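Non-catalytic protein 1 (Piromyces equi, PDB 1WCU) probably binds plant cell-wall polysaccharides such as cellulose and mannans as a family 29 carbohydrate-binding module with no catalytic activity of its own. Local coordinates at residues A[21-26]-A[51-56]; A[43-48]-A[118-123]; A[66-71]-A[93-98]; A[70-75]-A[125-130]; A[76-81]-A[112-117]. All blocks are in the same frame, centred on the assembly; numbering follows the deposited sequence.

Contact 1 of 5, residues A[21-26]-A[51-56]; sequences DNWGWD and KNLNSN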
# COMPACT_ATOMS: atom_id res chain seq x y z
N ASP A 21 -8.72 -5.79 -4.14
CA ASP A 21 -8.77 -5.43 -5.56
C ASP A 21 -8.02 -4.11 -5.75
O ASP A 21 -7.86 -3.34 -4.82
CB ASP A 21 -10.24 -5.31 -5.98
CG ASP A 21 -10.44 -5.20 -7.47
OD1 ASP A 21 -9.53 -5.57 -8.24
OD2 ASP A 21 -11.56 -4.75 -7.86
N ASN A 22 -7.56 -3.86 -6.97
CA ASN A 22 -6.87 -2.63 -7.31
C ASN A 22 -7.84 -1.66 -7.99
O ASN A 22 -8.35 -1.95 -9.08
CB ASN A 22 -5.70 -2.91 -8.26
CG ASN A 22 -5.06 -1.64 -8.79
OD1 ASN A 22 -4.93 -0.64 -8.06
ND2 ASN A 22 -4.63 -1.67 -10.06
N TRP A 23 -8.09 -0.54 -7.32
CA TRP A 23 -8.93 0.56 -7.81
C TRP A 23 -8.08 1.82 -8.11
O TRP A 23 -8.52 2.97 -7.93
CB TRP A 23 -10.01 0.88 -6.78
CG TRP A 23 -11.07 -0.17 -6.60
CD1 TRP A 23 -11.11 -1.43 -7.11
CD2 TRP A 23 -12.29 0.01 -5.86
NE1 TRP A 23 -12.27 -2.07 -6.71
CE2 TRP A 23 -13.02 -1.19 -5.96
CE3 TRP A 23 -12.83 1.08 -5.13
CZ2 TRP A 23 -14.26 -1.35 -5.33
CZ3 TRP A 23 -14.05 0.91 -4.52
CH2 TRP A 23 -14.76 -0.28 -4.65
N GLY A 24 -6.85 1.60 -8.56
CA GLY A 24 -5.94 2.69 -8.89
C GLY A 24 -6.24 3.37 -10.20
O GLY A 24 -7.30 3.23 -10.75
N TRP A 25 -5.29 4.15 -10.69
CA TRP A 25 -5.52 5.00 -11.85
C TRP A 25 -4.20 5.32 -12.55
O TRP A 25 -3.13 5.33 -11.96
CB TRP A 25 -6.20 6.31 -11.42
CG TRP A 25 -5.46 7.08 -10.36
CD1 TRP A 25 -4.48 8.00 -10.56
CD2 TRP A 25 -5.62 6.97 -8.95
NE1 TRP A 25 -4.01 8.47 -9.36
CE2 TRP A 25 -4.70 7.86 -8.35
CE3 TRP A 25 -6.46 6.21 -8.12
CZ2 TRP A 25 -4.60 8.00 -6.96
CZ3 TRP A 25 -6.35 6.36 -6.76
CH2 TRP A 25 -5.43 7.24 -6.19
N ASP A 26 -4.31 5.58 -13.85
CA ASP A 26 -3.18 6.03 -14.67
C ASP A 26 -1.96 5.10 -14.52
O ASP A 26 -0.81 5.54 -14.49
CB ASP A 26 -2.82 7.48 -14.36
CG ASP A 26 -3.94 8.43 -14.72
OD1 ASP A 26 -4.49 8.28 -15.84
OD2 ASP A 26 -4.26 9.33 -13.91
N LYS A 51 -8.05 -1.88 -2.42
CA LYS A 51 -9.35 -1.83 -1.75
C LYS A 51 -9.63 -3.14 -1.02
O LYS A 51 -9.47 -4.22 -1.58
CB LYS A 51 -10.44 -1.57 -2.82
CG LYS A 51 -11.89 -1.83 -2.38
CD LYS A 51 -12.45 -0.75 -1.44
CE LYS A 51 -13.92 -1.08 -1.13
NZ LYS A 51 -14.70 -0.01 -0.43
N ASN A 52 -10.03 -3.00 0.24
CA ASN A 52 -10.49 -4.13 1.06
C ASN A 52 -11.96 -4.39 0.77
O ASN A 52 -12.81 -3.56 1.07
CB ASN A 52 -10.28 -3.78 2.54
CG ASN A 52 -10.37 -4.98 3.44
OD1 ASN A 52 -10.99 -5.98 3.12
ND2 ASN A 52 -9.70 -4.89 4.57
N LEU A 53 -12.24 -5.56 0.19
CA LEU A 53 -13.61 -6.02 -0.07
C LEU A 53 -14.11 -6.99 0.99
O LEU A 53 -15.27 -7.41 0.93
CB LEU A 53 -13.68 -6.68 -1.45
CG LEU A 53 -13.31 -5.76 -2.61
CD1 LEU A 53 -13.13 -6.59 -3.88
CD2 LEU A 53 -14.35 -4.67 -2.81
N ASN A 54 -13.27 -7.33 1.96
CA ASN A 54 -13.66 -8.26 3.03
C ASN A 54 -14.48 -7.53 4.09
O ASN A 54 -15.48 -8.05 4.60
CB ASN A 54 -12.43 -8.91 3.65
CG ASN A 54 -11.65 -9.77 2.66
OD1 ASN A 54 -10.45 -9.54 2.43
ND2 ASN A 54 -12.32 -10.73 2.05
N SER A 55 -14.06 -6.31 4.42
CA SER A 55 -14.77 -5.45 5.38
C SER A 55 -14.94 -4.08 4.75
O SER A 55 -14.25 -3.76 3.79
CB SER A 55 -13.98 -5.29 6.70
OG SER A 55 -14.79 -4.45 7.53
N ASN A 56 -15.81 -3.26 5.32
CA ASN A 56 -16.02 -1.92 4.83
C ASN A 56 -14.77 -1.06 5.00
O ASN A 56 -14.59 -0.12 4.24
CB ASN A 56 -17.24 -1.27 5.51
CG ASN A 56 -18.51 -2.00 5.21
OD1 ASN A 56 -19.13 -2.61 6.09
ND2 ASN A 56 -18.89 -1.97 3.94

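Contact 2 of 5, residues A[43-48]-A[118-123]; sequences DEYGAI and IVQDGP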
# COMPACT_ATOMS: atom_id res chain seq x y z
N ASP A 43 4.48 9.40 -18.25
CA ASP A 43 4.31 10.80 -17.81
C ASP A 43 3.17 11.03 -16.82
O ASP A 43 2.83 12.18 -16.54
CB ASP A 43 4.22 11.76 -19.00
CG ASP A 43 5.41 11.63 -19.93
OD1 ASP A 43 6.55 11.79 -19.47
OD2 ASP A 43 5.19 11.34 -21.11
N GLU A 44 2.63 9.97 -16.22
CA GLU A 44 1.52 10.11 -15.28
C GLU A 44 1.89 9.83 -13.83
O GLU A 44 2.75 9.00 -13.53
CB GLU A 44 0.37 9.16 -15.63
CG GLU A 44 -0.21 9.27 -17.05
CD GLU A 44 -1.07 10.49 -17.29
OE1 GLU A 44 -1.51 11.13 -16.33
OE2 GLU A 44 -1.30 10.81 -18.49
N TYR A 45 1.20 10.53 -12.93
CA TYR A 45 1.29 10.35 -11.48
C TYR A 45 0.36 9.19 -11.15
O TYR A 45 -0.72 9.36 -10.60
CB TYR A 45 0.83 11.64 -10.81
CG TYR A 45 0.94 11.78 -9.31
CD1 TYR A 45 1.95 11.20 -8.59
CD2 TYR A 45 0.03 12.59 -8.64
CE1 TYR A 45 2.06 11.40 -7.21
CE2 TYR A 45 0.13 12.80 -7.27
CZ TYR A 45 1.15 12.21 -6.56
OH TYR A 45 1.28 12.42 -5.20
N GLY A 46 0.79 7.99 -11.54
CA GLY A 46 -0.06 6.82 -11.48
C GLY A 46 0.03 6.09 -10.17
O GLY A 46 1.05 6.17 -9.48
N ALA A 47 -1.02 5.34 -9.86
CA ALA A 47 -1.17 4.69 -8.56
C ALA A 47 -1.81 3.32 -8.65
O ALA A 47 -2.65 3.08 -9.52
CB ALA A 47 -2.05 5.52 -7.67
N ILE A 48 -1.46 2.46 -7.70
CA ILE A 48 -2.38 1.40 -7.29
C ILE A 48 -3.15 1.88 -6.07
O ILE A 48 -2.68 2.74 -5.32
CB ILE A 48 -1.69 0.06 -7.01
CG1 ILE A 48 -0.61 0.21 -5.94
CG2 ILE A 48 -1.19 -0.56 -8.29
CD1 ILE A 48 -0.12 -1.12 -5.41
N ILE A 118 -2.98 3.35 -1.02
CA ILE A 118 -2.45 3.89 -2.28
C ILE A 118 -0.93 3.87 -2.29
O ILE A 118 -0.30 4.23 -1.30
CB ILE A 118 -2.89 5.37 -2.43
CG1 ILE A 118 -4.40 5.47 -2.70
CG2 ILE A 118 -2.11 6.06 -3.55
CD1 ILE A 118 -4.95 6.87 -2.41
N VAL A 119 -0.35 3.42 -3.39
CA VAL A 119 1.10 3.57 -3.65
C VAL A 119 1.18 4.31 -4.97
O VAL A 119 0.52 3.90 -5.93
CB VAL A 119 1.85 2.23 -3.72
CG1 VAL A 119 3.35 2.44 -3.92
CG2 VAL A 119 1.62 1.43 -2.44
N GLN A 120 1.97 5.38 -5.03
CA GLN A 120 1.94 6.30 -6.17
C GLN A 120 3.35 6.74 -6.56
O GLN A 120 4.19 7.01 -5.69
CB GLN A 120 1.05 7.50 -5.80
CG GLN A 120 0.57 8.32 -6.94
CD GLN A 120 -0.70 9.14 -6.63
OE1 GLN A 120 -1.15 9.30 -5.47
NE2 GLN A 120 -1.29 9.64 -7.68
N ASP A 121 3.60 6.81 -7.87
CA ASP A 121 4.91 7.22 -8.43
C ASP A 121 5.04 8.73 -8.54
O ASP A 121 4.55 9.33 -9.48
CB ASP A 121 5.08 6.59 -9.82
CG ASP A 121 6.44 6.84 -10.42
OD1 ASP A 121 7.36 7.31 -9.70
OD2 ASP A 121 6.62 6.46 -11.59
N GLY A 122 5.77 9.33 -7.60
CA GLY A 122 5.84 10.79 -7.52
C GLY A 122 6.45 11.47 -8.73
O GLY A 122 5.87 12.43 -9.26
N PRO A 123 7.62 11.00 -9.17
CA PRO A 123 8.22 11.55 -10.38
C PRO A 123 7.56 11.26 -11.72
O PRO A 123 8.08 11.74 -12.73
CB PRO A 123 9.63 10.93 -10.40
CG PRO A 123 9.87 10.50 -9.01
CD PRO A 123 8.54 10.07 -8.49

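Contact 3 of 5, residues A[66-71]-A[93-98]; sequences LQVKTE and GSFRSS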
# COMPACT_ATOMS: atom_id res chain seq x y z
N LEU A 66 4.96 -2.56 4.24
CA LEU A 66 5.28 -3.26 2.99
C LEU A 66 6.77 -3.20 2.71
O LEU A 66 7.49 -2.40 3.34
CB LEU A 66 4.49 -2.69 1.80
CG LEU A 66 4.97 -1.38 1.18
CD1 LEU A 66 4.24 -1.13 -0.14
CD2 LEU A 66 4.76 -0.23 2.11
N GLN A 67 7.20 -4.03 1.78
CA GLN A 67 8.55 -3.97 1.23
C GLN A 67 8.50 -3.46 -0.21
O GLN A 67 7.62 -3.86 -0.99
CB GLN A 67 9.23 -5.34 1.30
CG GLN A 67 9.35 -5.88 2.71
CD GLN A 67 10.08 -7.20 2.82
OE1 GLN A 67 10.07 -7.83 3.90
NE2 GLN A 67 10.68 -7.65 1.73
N VAL A 68 9.45 -2.60 -0.55
CA VAL A 68 9.53 -2.01 -1.89
C VAL A 68 10.95 -2.14 -2.43
O VAL A 68 11.92 -1.95 -1.68
CB VAL A 68 9.16 -0.52 -1.88
CG1 VAL A 68 9.12 0.03 -3.30
CG2 VAL A 68 7.83 -0.31 -1.19
N LYS A 69 11.07 -2.44 -3.73
CA LYS A 69 12.32 -2.41 -4.49
C LYS A 69 12.02 -1.62 -5.74
O LYS A 69 11.08 -1.94 -6.46
CB LYS A 69 12.76 -3.84 -4.86
CG LYS A 69 13.97 -3.88 -5.77
CD LYS A 69 14.39 -5.31 -6.09
CE LYS A 69 13.46 -5.99 -7.02
NZ LYS A 69 13.99 -7.36 -7.37
N THR A 70 12.80 -0.58 -6.01
CA THR A 70 12.54 0.29 -7.16
C THR A 70 13.67 1.27 -7.42
O THR A 70 14.41 1.63 -6.49
CB THR A 70 11.21 1.09 -6.96
OG1 THR A 70 10.87 1.79 -8.17
CG2 THR A 70 11.32 2.08 -5.82
N GLU A 71 13.75 1.74 -8.66
CA GLU A 71 14.65 2.83 -9.04
C GLU A 71 13.99 4.21 -9.01
O GLU A 71 14.65 5.23 -9.23
CB GLU A 71 15.25 2.56 -10.42
CG GLU A 71 16.21 1.39 -10.48
CD GLU A 71 16.85 1.27 -11.84
OE1 GLU A 71 17.79 2.04 -12.12
OE2 GLU A 71 16.38 0.45 -12.65
N GLY A 93 3.19 8.36 4.18
CA GLY A 93 4.63 8.15 4.13
C GLY A 93 5.18 8.22 2.73
O GLY A 93 4.43 8.50 1.80
N SER A 94 6.49 8.01 2.60
CA SER A 94 7.15 8.02 1.30
C SER A 94 8.04 6.80 1.18
O SER A 94 8.47 6.25 2.19
CB SER A 94 8.00 9.27 1.12
OG SER A 94 9.02 9.32 2.09
N PHE A 95 8.28 6.37 -0.06
CA PHE A 95 9.29 5.34 -0.32
C PHE A 95 10.34 5.96 -1.23
O PHE A 95 10.07 6.96 -1.90
CB PHE A 95 8.70 4.05 -0.92
CG PHE A 95 8.03 4.24 -2.24
CD1 PHE A 95 6.69 4.62 -2.29
CD2 PHE A 95 8.72 4.08 -3.43
CE1 PHE A 95 6.07 4.81 -3.49
CE2 PHE A 95 8.09 4.28 -4.64
CZ PHE A 95 6.76 4.64 -4.67
N ARG A 96 11.51 5.34 -1.26
CA ARG A 96 12.65 5.86 -2.03
C ARG A 96 13.31 4.73 -2.82
O ARG A 96 12.87 3.59 -2.75
CB ARG A 96 13.63 6.60 -1.11
CG ARG A 96 14.00 5.89 0.17
CD ARG A 96 14.90 4.70 -0.04
NE ARG A 96 15.34 4.13 1.24
CZ ARG A 96 16.30 3.22 1.36
NH1 ARG A 96 16.95 2.79 0.29
NH2 ARG A 96 16.65 2.75 2.56
N SER A 97 14.35 5.04 -3.58
CA SER A 97 14.98 4.02 -4.43
C SER A 97 15.76 3.04 -3.56
O SER A 97 16.42 3.43 -2.58
CB SER A 97 15.89 4.63 -5.52
OG SER A 97 15.12 5.63 -6.17
N SER A 98 15.68 1.77 -3.93
CA SER A 98 16.49 0.74 -3.29
C SER A 98 16.78 -0.39 -4.23
O SER A 98 15.93 -0.78 -5.02
CB SER A 98 15.82 0.21 -2.03
OG SER A 98 14.60 -0.47 -2.28

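Contact 4 of 5, residues A[70-75]-A[125-130]; sequences TETEGL and SNIPIY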
# COMPACT_ATOMS: atom_id res chain seq x y z
N THR A 70 12.80 -0.58 -6.01
CA THR A 70 12.54 0.29 -7.16
C THR A 70 13.67 1.27 -7.42
O THR A 70 14.41 1.63 -6.49
CB THR A 70 11.21 1.09 -6.96
OG1 THR A 70 10.87 1.79 -8.17
CG2 THR A 70 11.32 2.08 -5.82
N GLU A 71 13.75 1.74 -8.66
CA GLU A 71 14.65 2.83 -9.04
C GLU A 71 13.99 4.21 -9.01
O GLU A 71 14.65 5.23 -9.23
CB GLU A 71 15.25 2.56 -10.42
CG GLU A 71 16.21 1.39 -10.48
CD GLU A 71 16.85 1.27 -11.84
OE1 GLU A 71 17.79 2.04 -12.12
OE2 GLU A 71 16.38 0.45 -12.65
N THR A 72 12.68 4.27 -8.76
CA THR A 72 12.00 5.55 -8.60
C THR A 72 11.68 5.78 -7.10
O THR A 72 12.37 5.25 -6.22
CB THR A 72 10.79 5.66 -9.56
OG1 THR A 72 10.28 7.01 -9.56
CG2 THR A 72 9.65 4.68 -9.22
N GLU A 73 10.69 6.61 -6.82
CA GLU A 73 10.33 6.99 -5.46
C GLU A 73 8.89 7.46 -5.48
O GLU A 73 8.31 7.67 -6.55
CB GLU A 73 11.25 8.10 -4.95
CG GLU A 73 11.23 9.38 -5.77
CD GLU A 73 12.25 10.40 -5.30
OE1 GLU A 73 13.42 10.01 -5.06
OE2 GLU A 73 11.90 11.59 -5.17
N GLY A 74 8.32 7.68 -4.31
CA GLY A 74 6.95 8.14 -4.28
C GLY A 74 6.28 8.15 -2.93
O GLY A 74 6.94 8.24 -1.91
N LEU A 75 4.95 8.10 -2.95
CA LEU A 75 4.12 8.30 -1.77
C LEU A 75 3.23 7.11 -1.49
O LEU A 75 2.82 6.39 -2.40
CB LEU A 75 3.24 9.53 -1.97
CG LEU A 75 4.00 10.87 -2.05
CD1 LEU A 75 3.11 12.04 -2.38
CD2 LEU A 75 4.72 11.16 -0.76
N SER A 125 7.49 8.51 -13.58
CA SER A 125 8.70 7.98 -14.20
C SER A 125 8.51 6.81 -15.16
O SER A 125 9.44 6.46 -15.88
CB SER A 125 9.66 7.51 -13.10
OG SER A 125 9.15 6.35 -12.46
N ASN A 126 7.36 6.15 -15.09
CA ASN A 126 7.11 4.94 -15.88
C ASN A 126 8.09 3.81 -15.53
O ASN A 126 8.25 2.88 -16.33
CB ASN A 126 7.14 5.26 -17.40
CG ASN A 126 6.57 4.15 -18.27
OD1 ASN A 126 5.46 3.62 -18.05
ND2 ASN A 126 7.33 3.80 -19.30
N ILE A 127 8.67 3.87 -14.33
CA ILE A 127 9.63 2.86 -13.83
C ILE A 127 8.90 1.90 -12.89
O ILE A 127 8.16 2.36 -12.03
CB ILE A 127 10.77 3.54 -13.05
CG1 ILE A 127 11.67 4.33 -14.03
CG2 ILE A 127 11.62 2.53 -12.26
CD1 ILE A 127 12.71 5.16 -13.35
N PRO A 128 9.12 0.59 -13.03
CA PRO A 128 8.40 -0.34 -12.16
C PRO A 128 8.76 -0.19 -10.67
O PRO A 128 9.93 0.05 -10.31
CB PRO A 128 8.78 -1.71 -12.70
CG PRO A 128 10.08 -1.50 -13.39
CD PRO A 128 9.98 -0.12 -13.99
N ILE A 129 7.74 -0.32 -9.84
CA ILE A 129 7.84 -0.30 -8.38
C ILE A 129 7.41 -1.69 -7.92
O ILE A 129 6.24 -2.05 -8.06
CB ILE A 129 6.93 0.80 -7.79
CG1 ILE A 129 7.38 2.18 -8.30
CG2 ILE A 129 6.96 0.76 -6.26
CD1 ILE A 129 6.32 3.23 -8.20
N TYR A 130 8.37 -2.47 -7.42
CA TYR A 130 8.14 -3.85 -7.00
C TYR A 130 7.84 -3.92 -5.52
O TYR A 130 8.54 -3.32 -4.69
CB TYR A 130 9.39 -4.72 -7.29
CG TYR A 130 9.82 -4.74 -8.75
CD1 TYR A 130 10.71 -3.80 -9.23
CD2 TYR A 130 9.34 -5.70 -9.63
CE1 TYR A 130 11.12 -3.80 -10.55
CE2 TYR A 130 9.73 -5.71 -10.97
CZ TYR A 130 10.63 -4.76 -11.42
OH TYR A 130 11.01 -4.76 -12.76
O HOH W 1 12.68 -0.21 -10.64

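Contact 5 of 5, residues A[76-81]-A[112-117]; sequences VKVQGV and YQFDRI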
# COMPACT_ATOMS: atom_id res chain seq x y z
N VAL A 76 2.98 6.88 -0.21
CA VAL A 76 1.96 5.96 0.28
C VAL A 76 0.87 6.79 0.97
O VAL A 76 1.15 7.71 1.75
CB VAL A 76 2.56 4.90 1.21
CG1 VAL A 76 1.50 3.91 1.68
CG2 VAL A 76 3.68 4.15 0.49
N LYS A 77 -0.38 6.49 0.63
CA LYS A 77 -1.52 7.26 1.10
C LYS A 77 -2.66 6.32 1.47
O LYS A 77 -2.63 5.14 1.15
CB LYS A 77 -2.02 8.21 0.01
CG LYS A 77 -0.97 9.10 -0.64
CD LYS A 77 -1.59 9.92 -1.74
CE LYS A 77 -0.63 10.86 -2.45
NZ LYS A 77 -1.43 11.91 -3.09
N VAL A 78 -3.68 6.87 2.12
CA VAL A 78 -4.96 6.19 2.28
C VAL A 78 -6.08 7.03 1.64
O VAL A 78 -5.95 8.25 1.52
CB VAL A 78 -5.30 5.88 3.78
CG1 VAL A 78 -4.24 4.96 4.37
CG2 VAL A 78 -5.44 7.13 4.60
N GLN A 79 -7.13 6.35 1.19
CA GLN A 79 -8.34 7.03 0.74
C GLN A 79 -9.56 6.20 1.16
O GLN A 79 -9.43 5.23 1.92
CB GLN A 79 -8.32 7.32 -0.78
CG GLN A 79 -8.43 6.07 -1.63
CD GLN A 79 -8.53 6.28 -3.12
OE1 GLN A 79 -7.98 5.50 -3.89
NE2 GLN A 79 -9.29 7.30 -3.55
N GLY A 80 -10.75 6.58 0.73
CA GLY A 80 -11.97 5.97 1.23
C GLY A 80 -12.11 6.18 2.73
O GLY A 80 -12.55 5.29 3.46
N VAL A 81 -11.75 7.38 3.17
CA VAL A 81 -11.74 7.72 4.59
C VAL A 81 -13.14 8.15 5.04
O VAL A 81 -13.78 8.99 4.41
CB VAL A 81 -10.70 8.82 4.91
CG1 VAL A 81 -10.66 9.16 6.39
CG2 VAL A 81 -9.32 8.34 4.48
N TYR A 112 -8.31 8.60 10.82
CA TYR A 112 -8.63 8.04 9.50
C TYR A 112 -9.05 6.59 9.56
O TYR A 112 -8.26 5.71 9.89
CB TYR A 112 -7.43 8.14 8.56
CG TYR A 112 -6.89 9.53 8.32
CD1 TYR A 112 -7.74 10.64 8.38
CD2 TYR A 112 -5.56 9.74 8.03
CE1 TYR A 112 -7.26 11.93 8.17
CE2 TYR A 112 -5.07 11.05 7.81
CZ TYR A 112 -5.94 12.12 7.89
OH TYR A 112 -5.51 13.42 7.68
N GLN A 113 -10.32 6.35 9.25
CA GLN A 113 -10.85 5.01 9.07
C GLN A 113 -11.06 4.81 7.58
O GLN A 113 -11.85 5.51 6.96
CB GLN A 113 -12.16 4.88 9.86
CG GLN A 113 -12.74 3.49 9.83
CD GLN A 113 -13.91 3.34 10.75
OE1 GLN A 113 -14.60 4.32 11.07
NE2 GLN A 113 -14.17 2.11 11.17
N PHE A 114 -10.31 3.89 6.99
CA PHE A 114 -10.07 3.92 5.53
C PHE A 114 -10.21 2.55 4.88
O PHE A 114 -10.07 1.53 5.56
CB PHE A 114 -8.65 4.48 5.26
CG PHE A 114 -7.54 3.55 5.69
CD1 PHE A 114 -7.16 3.46 7.03
CD2 PHE A 114 -6.94 2.70 4.77
CE1 PHE A 114 -6.17 2.59 7.43
CE2 PHE A 114 -5.95 1.81 5.16
CZ PHE A 114 -5.57 1.75 6.51
N ASP A 115 -10.48 2.54 3.57
CA ASP A 115 -10.74 1.29 2.85
C ASP A 115 -9.74 0.99 1.73
O ASP A 115 -9.87 -0.05 1.08
CB ASP A 115 -12.16 1.26 2.27
CG ASP A 115 -12.34 2.17 1.10
OD1 ASP A 115 -11.36 2.81 0.72
OD2 ASP A 115 -13.48 2.23 0.55
N ARG A 116 -8.75 1.86 1.52
CA ARG A 116 -7.83 1.74 0.38
C ARG A 116 -6.43 2.23 0.75
O ARG A 116 -6.28 3.32 1.33
CB ARG A 116 -8.33 2.55 -0.81
CG ARG A 116 -9.14 1.79 -1.82
CD ARG A 116 -9.94 2.71 -2.73
NE ARG A 116 -11.13 3.17 -2.04
CZ ARG A 116 -12.14 3.83 -2.60
NH1 ARG A 116 -12.06 4.28 -3.83
NH2 ARG A 116 -13.19 4.08 -1.86
N ILE A 117 -5.43 1.43 0.36
CA ILE A 117 -4.02 1.75 0.48
C ILE A 117 -3.48 2.13 -0.90
O ILE A 117 -3.46 1.30 -1.82
CB ILE A 117 -3.22 0.54 1.04
CG1 ILE A 117 -3.71 0.18 2.43
CG2 ILE A 117 -1.72 0.87 1.06
CD1 ILE A 117 -3.17 -1.14 2.99
O HOH W 2 -9.76 4.50 -5.82
O HOH W 3 -14.85 4.00 2.46

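Contact 1 of 5, residues A[21-26]-A[51-56]
Lys51 N donates to Asp21 O over 2.8 Å, and Asp21 N answers with a bond of 3.1 Å to Lys51 O; together they make one antiparallel hydrogen-bonded pair. Asp21 and Lys51 send their side chains to the same face of the sheet, and Trp23 lies on that face too. The aliphatic chain of Lys51 runs across one face of the indole: CG sits 3.7 Å from the centroid of the Trp23 six-membered ring, only 7° off its normal, a CH-pi contact. A bend at chi2 (75°) then leads the chain on over the ring, where Lys51 CE reaches Trp23 CH2 at 3.7 Å. The indole is tethered in its own plane by Trp23 NE1, which donates to Asp21 OD2 (3.0 Å) from above the carboxylate plane. Leu53 CD1 lies 3.8 Å from Asp21 CB. In this family such an exposed indole is consistent with sugar binding; a glycerol, probably from the crystallisation liquor, lies near it and bonds to Trp23 O. Lys51 NZ forms a salt bridge with Asp115, and Trp23 also touches Arg116 of strand 116-121, while strand 20-22 borders the five-stranded sheet next to strand 47-52.

Contact 2 of 5, residues A[43-48]-A[118-123]
Tyr45, at the centre of an inverse gamma turn, stacks its ring on the amide of Gln120: the planes are 15° apart, and NE2 of Gln120 lies 3.3 Å above the plane of the Tyr45 ring. With chi1 at -174° the ring swings back over segment 118-123, where its edge meets a carbonyl, Tyr45 CD1 to Asp121 O being 3.3 Å. The same amide is pinned by a 3.0 Å bond from Gln120 NE2 to Tyr45 O, made from well above the carbonyl plane, so one residue supplies both the stacking ring and the acceptor. Gly46 O takes Asp121 N at 3.1 Å in an almost linear bond. Ala47 forms a non-hydrogen-bonded pair with Gln120, and its CA approaches Val119 O at 3.2 Å. Ile48 completes the register through Ile48 N to Val119 O (3.0 Å) and Val119 N to Ile48 O (3.1 Å). The side chains of Ile48 and Val119, side by side against Met131 of the other sheet, show the face-to-face packing of two antiparallel sheets that makes a beta-sandwich.

Contact 3 of 5, residues A[66-71]-A[93-98]
Thr70 and Ser98 form an antiparallel hydrogen-bonded pair that joins the two sheets of the beta-sandwich at one end: strand 62-70 belongs to the six-stranded sheet, whereas the broken strand 90-98 forms the border of the five-stranded one. Ser98 N donates to Thr70 O at 2.9 Å, and a longer return bond of 3.3 Å runs from Thr70 N to Ser98 O. Away from this bridge the backbones diverge, and side chains fill the wedge between them. Phe95 holds chi1 at 61°, with CG between its backbone N and carbonyl carbon; this turns the ring toward strand 62-70, where the methyl CG2 of Thr70 meets its edge close to the ring plane, 4.1 Å from CD2 of Phe95. Val68 CG1 comes obliquely to the same Phe95 CD2, also at 4.1 Å, so two branched side chains of alternate residues share one corner of the ring. Thr70 places its two branches differently: OG1 is anti to the backbone N (chi1 -172°) and leads off to Pro128 O, which leaves CG2 to face Phe95; it also lies 3.8 Å from Arg96 O. Ile129 of the six-stranded sheet touches Val68, Thr70 and Phe95 alike. With chi1 at 65°, the Ser98 hydroxyl bonds to Asp100 O, and its OG stands 3.1 Å from Val68 O.

Contact 4 of 5, residues A[70-75]-A[125-130]
A direct hydrogen bond joins Thr70 and Pro128, Thr70 OG1 donating to Pro128 O at 2.9 Å. That hydroxyl also accepts from Thr72 N at 3.1 Å in a nearly straight bond, an ST turn, so this oxygen both donates and accepts, which fixes its rotation. Water widens the link: it accepts from Glu71 N (3.0 Å) and donates to Pro128 O (2.8 Å), giving this carbonyl two donors. Ser125 OG makes a second ST turn by accepting from Ile127 N at 3.1 Å, and it lies 3.2 Å from Thr72 OG1. Both of these hydroxyls find their main partner in Asp121, one at each carboxylate oxygen. Thr72 OG1 lies anti to the backbone N (chi1 -170°), toward Ser125 and Asp121, and this puts Thr72 CG2 against Ile129 CG1 at 3.5 Å, tighter than usual for two carbons, while Thr72 CB packs 4.1 Å from Ile127 CB. The two segments are held by hydroxyls, a carbonyl and water beside a small apolar contact, so side chains carry much of the join between these turns at the end of the sandwich.

Contact 5 of 5, residues A[76-81]-A[112-117]
A classic beta bulge marks this join between strands 74-79 and 116-121, with Asp115 and Arg116 both facing Gln79. Gln79 N donates to Arg116 O at 3.2 Å, while Gln79 O receives two weak bonds, from Asp115 N (3.3 Å) and Arg116 N (3.5 Å). Gly80 follows with positive phi, and its CA lies only 3.3 Å from Asp115 OD1. Within the bulge a bend at chi3 (-79°) brings the Arg116 guanidinium back to grip its neighbour side-on: NE meets Asp115 OD1 at 2.8 Å in an almost straight bond, and Arg116 NH2 meets the syn lone pair of Asp115 OD2 at 3.1 Å. The aliphatic part of Gln79 packs against that arginine, CG lying 3.6 Å from Arg116 CB; Gln79 OE1, hydrogen-bonded to Ser49 OG, also receives a water that bonds to Arg116 NH1. On the opposite face, Val78 CG1 stands over the Phe114 ring, 3.7 Å from its centroid and toward the rim, and Val81 packs against Tyr112 and Phe114; Tyr136 of the other sheet meets Phe114 from across the sandwich. The side-on grip, with Glu86 as second partner of Arg116, fixes the rotation of the guanidinium, and the paired charges, Lys51 included, probably keep both groups ionised.

Overall arrangement
Contacts 1, 2 and 5 all belong to the five-stranded sheet: contacts 1 and 2 share strand 47-52, and contacts 2 and 5 share strand 116-121. Contact 1 lies at the surface, whereas contacts 2 and 5 are buried; the salt bridge of Lys51 with Asp115 ties contact 1 to contact 5. Contacts 3 and 4 are partly buried, share Thr70 and Glu71, and occupy the end of the sandwich where the two sheets meet; Asp121 connects contact 4 with contact 2. Their chemistry follows place: aromatic and charged groups in contacts 1 and 5, an amide-ring stack in contact 2, a phenylalanine wedge in contact 3, hydroxyls and water in contact 4.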